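Local structure of MmcQ/YjbR family DNA-binding protein (Pseudomonas syringae pv. tomato, 3H9X) at residues A[1-6]-A[58-63]; A[12-17]-A[107-112]; A[29-34]-A[39-44]. The protein is of unknown function but probably binds DNA through a "double wing" motif. All blocks are in the same frame, centred on the assembly; numbering follows the deposited sequence.

Contact 1: A[1-6]-A[58-63]; sequences MNRQQF and RVDVID
Arg3 reaches from the first turn of helix 3-13 to Asp60 on strand 58-65. Its CG stands anti to the backbone N (chi1 -170°), and the chain then runs extended to NE. The aliphatic part, CB, CG and CD, passes alongside OD2 of Asp60. NE is a little farther off, and CZ follows past the same oxygen. The guanidinium then turns back, and NH1 donates to Asp60 OD2 at 2.5 Å, a doubtful length. This bond is part of a salt bridge. The carboxylate oxygen meets the guanidinium at its edge, with the two planes 54° apart. The Arg3 side chain also touches Asp27 and Leu43. Asp60 OD1 lies close to Asp45 OD1. Arg3, and Arg58 through its salt bridge to Asp45, probably offset these two like charges.

Deeper in, Ile62 covers one face of the Phe6 ring. Its CG2 sits 3.8 Å from the centroid of the Phe6 ring, nearly straight above the centre, a CH-pi contact. Ile62 CD1 reaches the same ring at Phe6 CE2, 3.7 Å away. The methyl CE of Met1, deposited as selenomethionine, approaches Ile62 CD1 at 4.3 Å. Ile109 of helix 102-115 also packs on both Phe6 and Ile62, and Phe31 meets the Phe6 ring edge-to-face.

Asn2 holds the N-cap position, and Phe6 N bonds to Asn2 O at 3.0 Å. The arrangement is that of the first helix packed on the antiparallel sheet of the YjbR fold, consistent with the double-wing motif thought to bind DNA.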
loop_
_atom_site.group_PDB
_atom_site.type_symbol
_atom_site.label_atom_id
_atom_site.label_comp_id
_atom_site.label_asym_id
_atom_site.label_seq_id
_atom_site.Cartn_x
_atom_site.Cartn_y
_atom_site.Cartn_z
HETATM N N MSE A 1 0.723 -7.519 9.654
HETATM C CA MSE A 1 -0.544 -6.755 9.563
HETATM C C MSE A 1 -1.349 -7.256 8.375
HETATM O O MSE A 1 -0.791 -7.517 7.307
HETATM C CB MSE A 1 -0.244 -5.269 9.395
HETATM C CG MSE A 1 -1.465 -4.369 9.416
HETATM SE SE MSE A 1 -1.009 -2.509 9.066
HETATM C CE MSE A 1 -1.030 -2.601 7.134
ATOM N N ASN A 2 -2.662 -7.385 8.560
ATOM C CA ASN A 2 -3.535 -7.884 7.500
ATOM C C ASN A 2 -4.488 -6.831 6.980
ATOM O O ASN A 2 -4.598 -5.748 7.549
ATOM C CB ASN A 2 -4.340 -9.086 8.006
ATOM C CG ASN A 2 -5.328 -8.706 9.085
ATOM O OD1 ASN A 2 -5.932 -9.564 9.717
ATOM N ND2 ASN A 2 -5.500 -7.406 9.299
ATOM N N ARG A 3 -5.185 -7.194 5.905
ATOM C CA ARG A 3 -6.156 -6.345 5.233
ATOM C C ARG A 3 -7.095 -5.631 6.202
ATOM O O ARG A 3 -7.303 -4.423 6.096
ATOM C CB ARG A 3 -6.981 -7.188 4.254
ATOM C CG ARG A 3 -7.848 -6.384 3.320
ATOM C CD ARG A 3 -8.802 -7.255 2.545
ATOM N NE ARG A 3 -9.194 -6.600 1.307
ATOM C CZ ARG A 3 -8.370 -6.396 0.282
ATOM N NH1 ARG A 3 -7.110 -6.805 0.354
ATOM N NH2 ARG A 3 -8.789 -5.766 -0.812
ATOM N N GLN A 4 -7.660 -6.381 7.143
ATOM C CA GLN A 4 -8.586 -5.838 8.141
ATOM C C GLN A 4 -7.943 -4.776 9.034
ATOM O O GLN A 4 -8.410 -3.648 9.090
ATOM C CB GLN A 4 -9.116 -6.969 9.027
ATOM C CG GLN A 4 -10.630 -7.145 9.031
ATOM C CD GLN A 4 -11.373 -5.893 9.454
ATOM O OE1 GLN A 4 -11.503 -4.941 8.678
ATOM N NE2 GLN A 4 -11.864 -5.885 10.692
ATOM N N GLN A 5 -6.873 -5.151 9.732
ATOM C CA GLN A 5 -6.180 -4.240 10.643
ATOM C C GLN A 5 -5.741 -2.959 9.964
ATOM O O GLN A 5 -5.650 -1.904 10.601
ATOM C CB GLN A 5 -4.964 -4.926 11.245
ATOM C CG GLN A 5 -5.288 -6.236 11.914
ATOM C CD GLN A 5 -4.042 -6.982 12.303
ATOM O OE1 GLN A 5 -3.084 -7.052 11.532
ATOM N NE2 GLN A 5 -4.046 -7.561 13.493
ATOM N N PHE A 6 -5.455 -3.060 8.669
ATOM C CA PHE A 6 -5.032 -1.917 7.885
ATOM C C PHE A 6 -6.166 -0.931 7.662
ATOM O O PHE A 6 -6.041 0.217 8.056
ATOM C CB PHE A 6 -4.477 -2.372 6.539
ATOM C CG PHE A 6 -4.239 -1.245 5.580
ATOM C CD1 PHE A 6 -5.244 -0.821 4.712
ATOM C CD2 PHE A 6 -3.035 -0.548 5.598
ATOM C CE1 PHE A 6 -5.050 0.284 3.892
ATOM C CE2 PHE A 6 -2.838 0.553 4.783
ATOM C CZ PHE A 6 -3.845 0.971 3.930
ATOM N N ARG A 58 -2.601 -16.144 -3.792
ATOM C CA ARG A 58 -2.879 -14.710 -3.868
ATOM C C ARG A 58 -2.191 -14.046 -2.649
ATOM O O ARG A 58 -1.788 -14.730 -1.691
ATOM C CB ARG A 58 -4.387 -14.418 -3.767
ATOM C CG ARG A 58 -5.371 -15.413 -4.397
ATOM C CD ARG A 58 -5.828 -14.967 -5.758
ATOM N NE ARG A 58 -6.086 -13.537 -5.780
ATOM C CZ ARG A 58 -6.387 -12.856 -6.885
ATOM N NH1 ARG A 58 -6.470 -13.471 -8.060
ATOM N NH2 ARG A 58 -6.604 -11.549 -6.825
ATOM N N VAL A 59 -2.079 -12.715 -2.692
ATOM C CA VAL A 59 -1.494 -11.920 -1.596
ATOM C C VAL A 59 -2.216 -10.557 -1.453
ATOM O O VAL A 59 -2.789 -10.040 -2.418
ATOM C CB VAL A 59 0.025 -11.628 -1.818
ATOM C CG1 VAL A 59 0.835 -12.908 -1.689
ATOM C CG2 VAL A 59 0.252 -11.001 -3.181
ATOM N N ASP A 60 -2.218 -9.991 -0.252
ATOM C CA ASP A 60 -2.828 -8.682 -0.053
ATOM C C ASP A 60 -1.689 -7.706 0.151
ATOM O O ASP A 60 -0.864 -7.893 1.042
ATOM C CB ASP A 60 -3.754 -8.669 1.163
ATOM C CG ASP A 60 -5.199 -8.969 0.799
ATOM O OD1 ASP A 60 -5.428 -9.529 -0.301
ATOM O OD2 ASP A 60 -6.097 -8.649 1.620
ATOM N N VAL A 61 -1.652 -6.666 -0.678
ATOM C CA VAL A 61 -0.589 -5.665 -0.626
ATOM C C VAL A 61 -1.149 -4.239 -0.589
ATOM O O VAL A 61 -2.289 -4.007 -0.966
ATOM C CB VAL A 61 0.377 -5.832 -1.867
ATOM C CG1 VAL A 61 0.783 -7.287 -2.004
ATOM C CG2 VAL A 61 -0.306 -5.367 -3.166
ATOM N N ILE A 62 -0.350 -3.297 -0.098
ATOM C CA ILE A 62 -0.760 -1.903 -0.090
ATOM C C ILE A 62 0.342 -1.115 -0.767
ATOM O O ILE A 62 1.532 -1.392 -0.582
ATOM C CB ILE A 62 -0.949 -1.307 1.308
ATOM C CG1 ILE A 62 0.280 -1.588 2.155
ATOM C CG2 ILE A 62 -2.243 -1.812 1.914
ATOM C CD1 ILE A 62 0.327 -0.815 3.429
ATOM N N ASP A 63 -0.062 -0.140 -1.573
ATOM C CA ASP A 63 0.879 0.716 -2.271
ATOM C C ASP A 63 0.908 2.037 -1.550
ATOM O O ASP A 63 -0.137 2.609 -1.232
ATOM C CB ASP A 63 0.456 0.884 -3.718
ATOM C CG ASP A 63 1.006 -0.217 -4.597
ATOM O OD1 ASP A 63 1.158 -1.364 -4.113
ATOM O OD2 ASP A 63 1.279 0.049 -5.779
#

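Contact 2: A[12-17]-A[107-112]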
loop_
_atom_site.group_PDB
_atom_site.type_symbol
_atom_site.label_atom_id
_atom_site.label_comp_id
_atom_site.label_asym_id
_atom_site.label_seq_id
_atom_site.Cartn_x
_atom_site.Cartn_y
_atom_site.Cartn_z
ATOM N N LYS A 12 -9.134 5.181 11.844
ATOM C CA LYS A 12 -8.894 5.838 13.120
ATOM C C LYS A 12 -7.822 6.923 13.055
ATOM O O LYS A 12 -8.065 8.054 13.457
ATOM C CB LYS A 12 -8.512 4.798 14.177
ATOM C CG LYS A 12 -9.466 3.619 14.272
ATOM C CD LYS A 12 -10.878 4.034 14.681
ATOM C CE LYS A 12 -10.946 4.476 16.139
ATOM N NZ LYS A 12 -12.337 4.795 16.578
ATOM N N LYS A 13 -6.642 6.581 12.547
ATOM C CA LYS A 13 -5.545 7.538 12.470
ATOM C C LYS A 13 -5.710 8.626 11.437
ATOM O O LYS A 13 -4.963 9.598 11.453
ATOM C CB LYS A 13 -4.216 6.829 12.199
ATOM C CG LYS A 13 -3.453 6.395 13.451
ATOM C CD LYS A 13 -2.722 7.546 14.143
ATOM C CE LYS A 13 -1.545 8.036 13.316
ATOM N NZ LYS A 13 -2.013 8.524 11.999
ATOM N N TYR A 14 -6.668 8.478 10.534
ATOM C CA TYR A 14 -6.847 9.492 9.505
ATOM C C TYR A 14 -8.306 9.789 9.246
ATOM O O TYR A 14 -8.629 10.724 8.524
ATOM C CB TYR A 14 -6.172 9.054 8.196
ATOM C CG TYR A 14 -4.677 8.822 8.320
ATOM C CD1 TYR A 14 -3.796 9.883 8.468
ATOM C CD2 TYR A 14 -4.158 7.537 8.353
ATOM C CE1 TYR A 14 -2.426 9.667 8.654
ATOM C CE2 TYR A 14 -2.800 7.304 8.536
ATOM C CZ TYR A 14 -1.935 8.369 8.691
ATOM O OH TYR A 14 -0.592 8.124 8.910
ATOM N N ASP A 15 -9.192 8.992 9.831
ATOM C CA ASP A 15 -10.621 9.204 9.643
ATOM C C ASP A 15 -10.981 9.193 8.151
ATOM O O ASP A 15 -11.779 10.001 7.684
ATOM C CB ASP A 15 -11.011 10.540 10.272
ATOM C CG ASP A 15 -12.476 10.608 10.627
ATOM O OD1 ASP A 15 -13.308 10.782 9.710
ATOM O OD2 ASP A 15 -12.791 10.471 11.829
ATOM N N THR A 16 -10.389 8.257 7.419
ATOM C CA THR A 16 -10.615 8.108 5.982
ATOM C C THR A 16 -11.451 6.866 5.696
ATOM O O THR A 16 -11.193 5.800 6.259
ATOM C CB THR A 16 -9.279 7.947 5.214
ATOM O OG1 THR A 16 -8.426 9.070 5.473
ATOM C CG2 THR A 16 -9.535 7.839 3.723
ATOM N N LYS A 17 -12.444 7.003 4.819
ATOM C CA LYS A 17 -13.294 5.873 4.444
ATOM C C LYS A 17 -12.750 5.274 3.146
ATOM O O LYS A 17 -12.491 5.995 2.184
ATOM C CB LYS A 17 -14.759 6.325 4.290
ATOM C CG LYS A 17 -15.446 5.999 2.948
ATOM C CD LYS A 17 -15.144 7.052 1.858
ATOM C CE LYS A 17 -15.638 6.624 0.466
ATOM N NZ LYS A 17 -17.079 6.224 0.413
ATOM N N SER A 107 4.509 4.041 9.904
ATOM C CA SER A 107 5.295 5.218 9.560
ATOM C C SER A 107 5.263 5.450 8.052
ATOM O O SER A 107 5.145 6.597 7.605
ATOM C CB SER A 107 6.736 5.067 10.056
ATOM O OG SER A 107 7.357 3.927 9.502
ATOM N N LEU A 108 5.353 4.368 7.273
ATOM C CA LEU A 108 5.304 4.456 5.807
ATOM C C LEU A 108 3.926 4.988 5.376
ATOM O O LEU A 108 3.828 5.819 4.462
ATOM C CB LEU A 108 5.584 3.082 5.183
ATOM C CG LEU A 108 7.030 2.564 5.326
ATOM C CD1 LEU A 108 7.125 1.094 4.929
ATOM C CD2 LEU A 108 7.954 3.389 4.473
ATOM N N ILE A 109 2.871 4.516 6.049
ATOM C CA ILE A 109 1.507 4.985 5.785
ATOM C C ILE A 109 1.492 6.509 6.047
ATOM O O ILE A 109 0.826 7.252 5.331
ATOM C CB ILE A 109 0.438 4.365 6.750
ATOM C CG1 ILE A 109 0.495 2.829 6.770
ATOM C CG2 ILE A 109 -0.953 4.846 6.335
ATOM C CD1 ILE A 109 -0.072 2.133 5.556
ATOM N N GLU A 110 2.206 6.955 7.086
ATOM C CA GLU A 110 2.274 8.375 7.436
ATOM C C GLU A 110 3.041 9.151 6.373
ATOM O O GLU A 110 2.599 10.200 5.914
ATOM C CB GLU A 110 2.950 8.565 8.806
ATOM C CG GLU A 110 3.046 10.031 9.303
ATOM C CD GLU A 110 1.691 10.752 9.368
ATOM O OE1 GLU A 110 0.755 10.220 9.998
ATOM O OE2 GLU A 110 1.566 11.857 8.796
ATOM N N ASP A 111 4.193 8.627 5.983
ATOM C CA ASP A 111 5.005 9.267 4.965
ATOM C C ASP A 111 4.220 9.485 3.666
ATOM O O ASP A 111 4.288 10.561 3.079
ATOM C CB ASP A 111 6.251 8.425 4.712
ATOM C CG ASP A 111 7.299 8.614 5.791
ATOM O OD1 ASP A 111 6.931 8.822 6.974
ATOM O OD2 ASP A 111 8.498 8.541 5.462
ATOM N N SER A 112 3.475 8.470 3.222
ATOM C CA SER A 112 2.669 8.554 1.997
ATOM C C SER A 112 1.558 9.581 2.179
ATOM O O SER A 112 1.191 10.285 1.238
ATOM C CB SER A 112 2.065 7.179 1.674
ATOM O OG SER A 112 1.347 7.188 0.470
#
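Tyr14 and Glu110 are joined by a hydrogen bond between side chains. Tyr14 OH donates to Glu110 OE1 at 2.7 Å. The phenol comes from above the carboxylate plane, 57° out of it. Ring and carboxylate planes are 39° apart. Glu110 first runs anti to its own backbone N, then bends at chi2 (56°), which brings OE1 to the hydroxyl. The other oxygen, OE2, is bonded to Gln114 one turn further on, so both carboxylate oxygens have a partner.

Ile109 supplies the apolar part. Its CG2 methyl touches Tyr14 CE2 at 3.8 Å, while its other branch leads away to Phe6 and Ile62. The Tyr14 ring thus lies with a polar end on Glu110 and a carbon flank on Ile109. Lys13 folds back so that NZ stands over one face of the Tyr14 ring, toward its rim. It also makes a long salt bridge, with Lys13 NZ 3.8 Å from Glu110 OE1.

Tyr14 follows the C-terminal end of helix 3-13 and bridges to the middle of helix 102-115. Tyr9 and Phe113 pack beside its ring. Ile109 and Leu108 continue inward to strand 58-65, which places this contact where the two helices meet over one face of the sheet.

Contact 3: A[29-34]-A[39-44]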
loop_
_atom_site.group_PDB
_atom_site.type_symbol
_atom_site.label_atom_id
_atom_site.label_comp_id
_atom_site.label_asym_id
_atom_site.label_seq_id
_atom_site.Cartn_x
_atom_site.Cartn_y
_atom_site.Cartn_z
ATOM N N ALA A 29 -8.981 -1.204 -2.988
ATOM C CA ALA A 29 -9.509 -0.055 -2.268
ATOM C C ALA A 29 -8.454 1.031 -2.184
ATOM O O ALA A 29 -7.301 0.749 -1.881
ATOM C CB ALA A 29 -9.926 -0.466 -0.874
ATOM N N VAL A 30 -8.838 2.275 -2.461
ATOM C CA VAL A 30 -7.888 3.385 -2.382
ATOM C C VAL A 30 -8.196 4.276 -1.183
ATOM O O VAL A 30 -9.324 4.319 -0.702
ATOM C CB VAL A 30 -7.855 4.255 -3.701
ATOM C CG1 VAL A 30 -7.633 3.373 -4.911
ATOM C CG2 VAL A 30 -9.113 5.062 -3.852
ATOM N N PHE A 31 -7.174 4.957 -0.684
ATOM C CA PHE A 31 -7.339 5.854 0.448
ATOM C C PHE A 31 -6.812 7.212 0.034
ATOM O O PHE A 31 -5.634 7.348 -0.300
ATOM C CB PHE A 31 -6.567 5.343 1.665
ATOM C CG PHE A 31 -7.086 4.042 2.197
ATOM C CD1 PHE A 31 -6.956 2.874 1.452
ATOM C CD2 PHE A 31 -7.734 3.984 3.426
ATOM C CE1 PHE A 31 -7.468 1.672 1.918
ATOM C CE2 PHE A 31 -8.252 2.785 3.906
ATOM C CZ PHE A 31 -8.117 1.626 3.149
ATOM N N ARG A 32 -7.679 8.218 0.035
ATOM C CA ARG A 32 -7.252 9.553 -0.353
ATOM C C ARG A 32 -7.714 10.622 0.622
ATOM O O ARG A 32 -8.435 10.340 1.579
ATOM C CB ARG A 32 -7.768 9.889 -1.747
ATOM C CG ARG A 32 -9.269 10.011 -1.846
ATOM C CD ARG A 32 -9.874 8.818 -2.553
ATOM N NE ARG A 32 -11.299 9.020 -2.777
ATOM C CZ ARG A 32 -11.804 9.945 -3.589
ATOM N NH1 ARG A 32 -13.117 10.064 -3.732
ATOM N NH2 ARG A 32 -10.998 10.744 -4.268
ATOM N N HIS A 33 -7.264 11.849 0.376
ATOM C CA HIS A 33 -7.628 12.993 1.206
ATOM C C HIS A 33 -8.935 13.577 0.700
ATOM O O HIS A 33 -9.246 13.478 -0.489
ATOM C CB HIS A 33 -6.568 14.095 1.144
ATOM C CG HIS A 33 -5.220 13.683 1.644
ATOM N ND1 HIS A 33 -4.301 13.034 0.847
ATOM C CD2 HIS A 33 -4.628 13.852 2.848
ATOM C CE1 HIS A 33 -3.196 12.826 1.542
ATOM N NE2 HIS A 33 -3.365 13.311 2.759
ATOM N N SER A 34 -9.691 14.201 1.594
ATOM C CA SER A 34 -10.960 14.795 1.215
ATOM C C SER A 34 -10.692 16.110 0.487
ATOM O O SER A 34 -11.533 16.602 -0.272
ATOM C CB SER A 34 -11.809 15.025 2.462
ATOM O OG SER A 34 -13.139 15.355 2.105
ATOM N N TRP A 39 -4.562 10.048 -3.760
ATOM C CA TRP A 39 -4.393 8.712 -3.202
ATOM C C TRP A 39 -3.101 8.659 -2.422
ATOM O O TRP A 39 -2.086 9.161 -2.891
ATOM C CB TRP A 39 -4.302 7.674 -4.321
ATOM C CG TRP A 39 -5.518 7.552 -5.174
ATOM C CD1 TRP A 39 -6.636 8.351 -5.150
ATOM C CD2 TRP A 39 -5.755 6.559 -6.171
ATOM N NE1 TRP A 39 -7.548 7.909 -6.067
ATOM C CE2 TRP A 39 -7.035 6.810 -6.711
ATOM C CE3 TRP A 39 -5.012 5.474 -6.664
ATOM C CZ2 TRP A 39 -7.587 6.018 -7.722
ATOM C CZ3 TRP A 39 -5.563 4.688 -7.665
ATOM C CH2 TRP A 39 -6.836 4.965 -8.182
ATOM N N TYR A 40 -3.131 8.048 -1.242
ATOM C CA TYR A 40 -1.923 7.924 -0.438
ATOM C C TYR A 40 -1.740 6.473 -0.003
ATOM O O TYR A 40 -0.782 6.135 0.670
ATOM C CB TYR A 40 -1.992 8.882 0.770
ATOM C CG TYR A 40 -2.991 8.516 1.854
ATOM C CD1 TYR A 40 -2.679 7.559 2.822
ATOM C CD2 TYR A 40 -4.246 9.126 1.914
ATOM C CE1 TYR A 40 -3.591 7.211 3.827
ATOM C CE2 TYR A 40 -5.169 8.782 2.919
ATOM C CZ TYR A 40 -4.831 7.818 3.872
ATOM O OH TYR A 40 -5.726 7.440 4.854
ATOM N N ALA A 41 -2.669 5.626 -0.435
ATOM C CA ALA A 41 -2.676 4.207 -0.106
ATOM C C ALA A 41 -3.569 3.418 -1.079
ATOM O O ALA A 41 -4.720 3.793 -1.322
ATOM C CB ALA A 41 -3.174 4.020 1.321
ATOM N N LEU A 42 -3.027 2.329 -1.628
ATOM C CA LEU A 42 -3.746 1.466 -2.568
ATOM C C LEU A 42 -3.730 0.023 -2.051
ATOM O O LEU A 42 -2.697 -0.654 -2.077
ATOM C CB LEU A 42 -3.070 1.493 -3.940
ATOM C CG LEU A 42 -3.895 1.395 -5.232
ATOM C CD1 LEU A 42 -2.959 0.933 -6.337
ATOM C CD2 LEU A 42 -5.060 0.436 -5.107
ATOM N N LEU A 43 -4.884 -0.440 -1.592
ATOM C CA LEU A 43 -5.027 -1.785 -1.070
ATOM C C LEU A 43 -5.487 -2.680 -2.204
ATOM O O LEU A 43 -6.443 -2.350 -2.892
ATOM C CB LEU A 43 -6.071 -1.789 0.044
ATOM C CG LEU A 43 -6.440 -3.129 0.654
ATOM C CD1 LEU A 43 -5.257 -3.664 1.389
ATOM C CD2 LEU A 43 -7.627 -2.966 1.569
HETATM N N MSE A 44 -4.803 -3.805 -2.403
HETATM C CA MSE A 44 -5.164 -4.747 -3.457
HETATM C C MSE A 44 -4.912 -6.186 -3.080
HETATM O O MSE A 44 -4.024 -6.491 -2.298
HETATM C CB MSE A 44 -4.361 -4.486 -4.721
HETATM C CG MSE A 44 -4.574 -3.148 -5.370
HETATM SE SE MSE A 44 -3.361 -2.939 -6.897
HETATM C CE MSE A 44 -1.797 -2.320 -5.952
#
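Val30 and Trp39 lie on the same face of the hairpin, and the CG1 methyl of the valine sits as a knob on the indole face. Val30 CG1 stands 3.5 Å from the centroid of the Trp39 six-membered ring, 6° off its normal. The second methyl, CG2, covers the pyrrole side near NE1. Leu42 CD2 packs on Val30 CG1 at 3.9 Å. Arg32 lays its CB near Trp39 CD1, then leads its guanidinium away to a salt bridge with Asp19.

Ala29, Phe31, Ala41 and Leu43 form the other face. Phe31 CB rests on the methyl CB of Ala41, 3.7 Å away. Phe31 CG is anti to the carbonyl carbon (chi1 -65°), and the ring presents its edge to Ala41 O and to Leu43 CB. Ala29 CB meets Leu43 CB at 4.2 Å. Phe6, Ile7 and Ala10 of helix 3-13 pack on this face.

Tyr40 stands its ring beside strand 29-32. Phe31 CB is a bump over one face of that ring, 4.1 Å from its centroid. His33 meets the same ring obliquely, and Phe113 packs on both aromatic groups.

Paired backbone bonds join Ala29 and Leu43. Further along, Phe31 N donates to Ala41 O at 2.8 Å. Nearer the turn the pairing shifts. Phe31 O takes Tyr40 N at 2.8 Å in a nearly straight bond (168°) and Ala41 N in a weak one. Two residues therefore face one: Tyr40 and Ala41 opposite Phe31, a classic beta bulge. The whole is an antiparallel beta hairpin with strand 29-32 at the edge of the five-stranded sheet.

The three contacts share one alpha-beta core. Contacts 1 and 2 lie about 14 Å apart, centre to centre, contacts 1 and 3 about 13 Å, and contacts 2 and 3 about 9 Å. Helix 3-13 serves contact 1 at its start and contact 2 at its end. Strands 39-47 and 58-65 are sheet neighbours and tie contact 3 to contact 1. Along the chain, contacts 1 and 2 interlock, while the hairpin of contact 3 falls between the two segments of each. Ser112 and Tyr40 link contacts 2 and 3. The first and last helices lie together on one face of the antiparallel sheet, consistent with the double-wing fold thought to bind DNA.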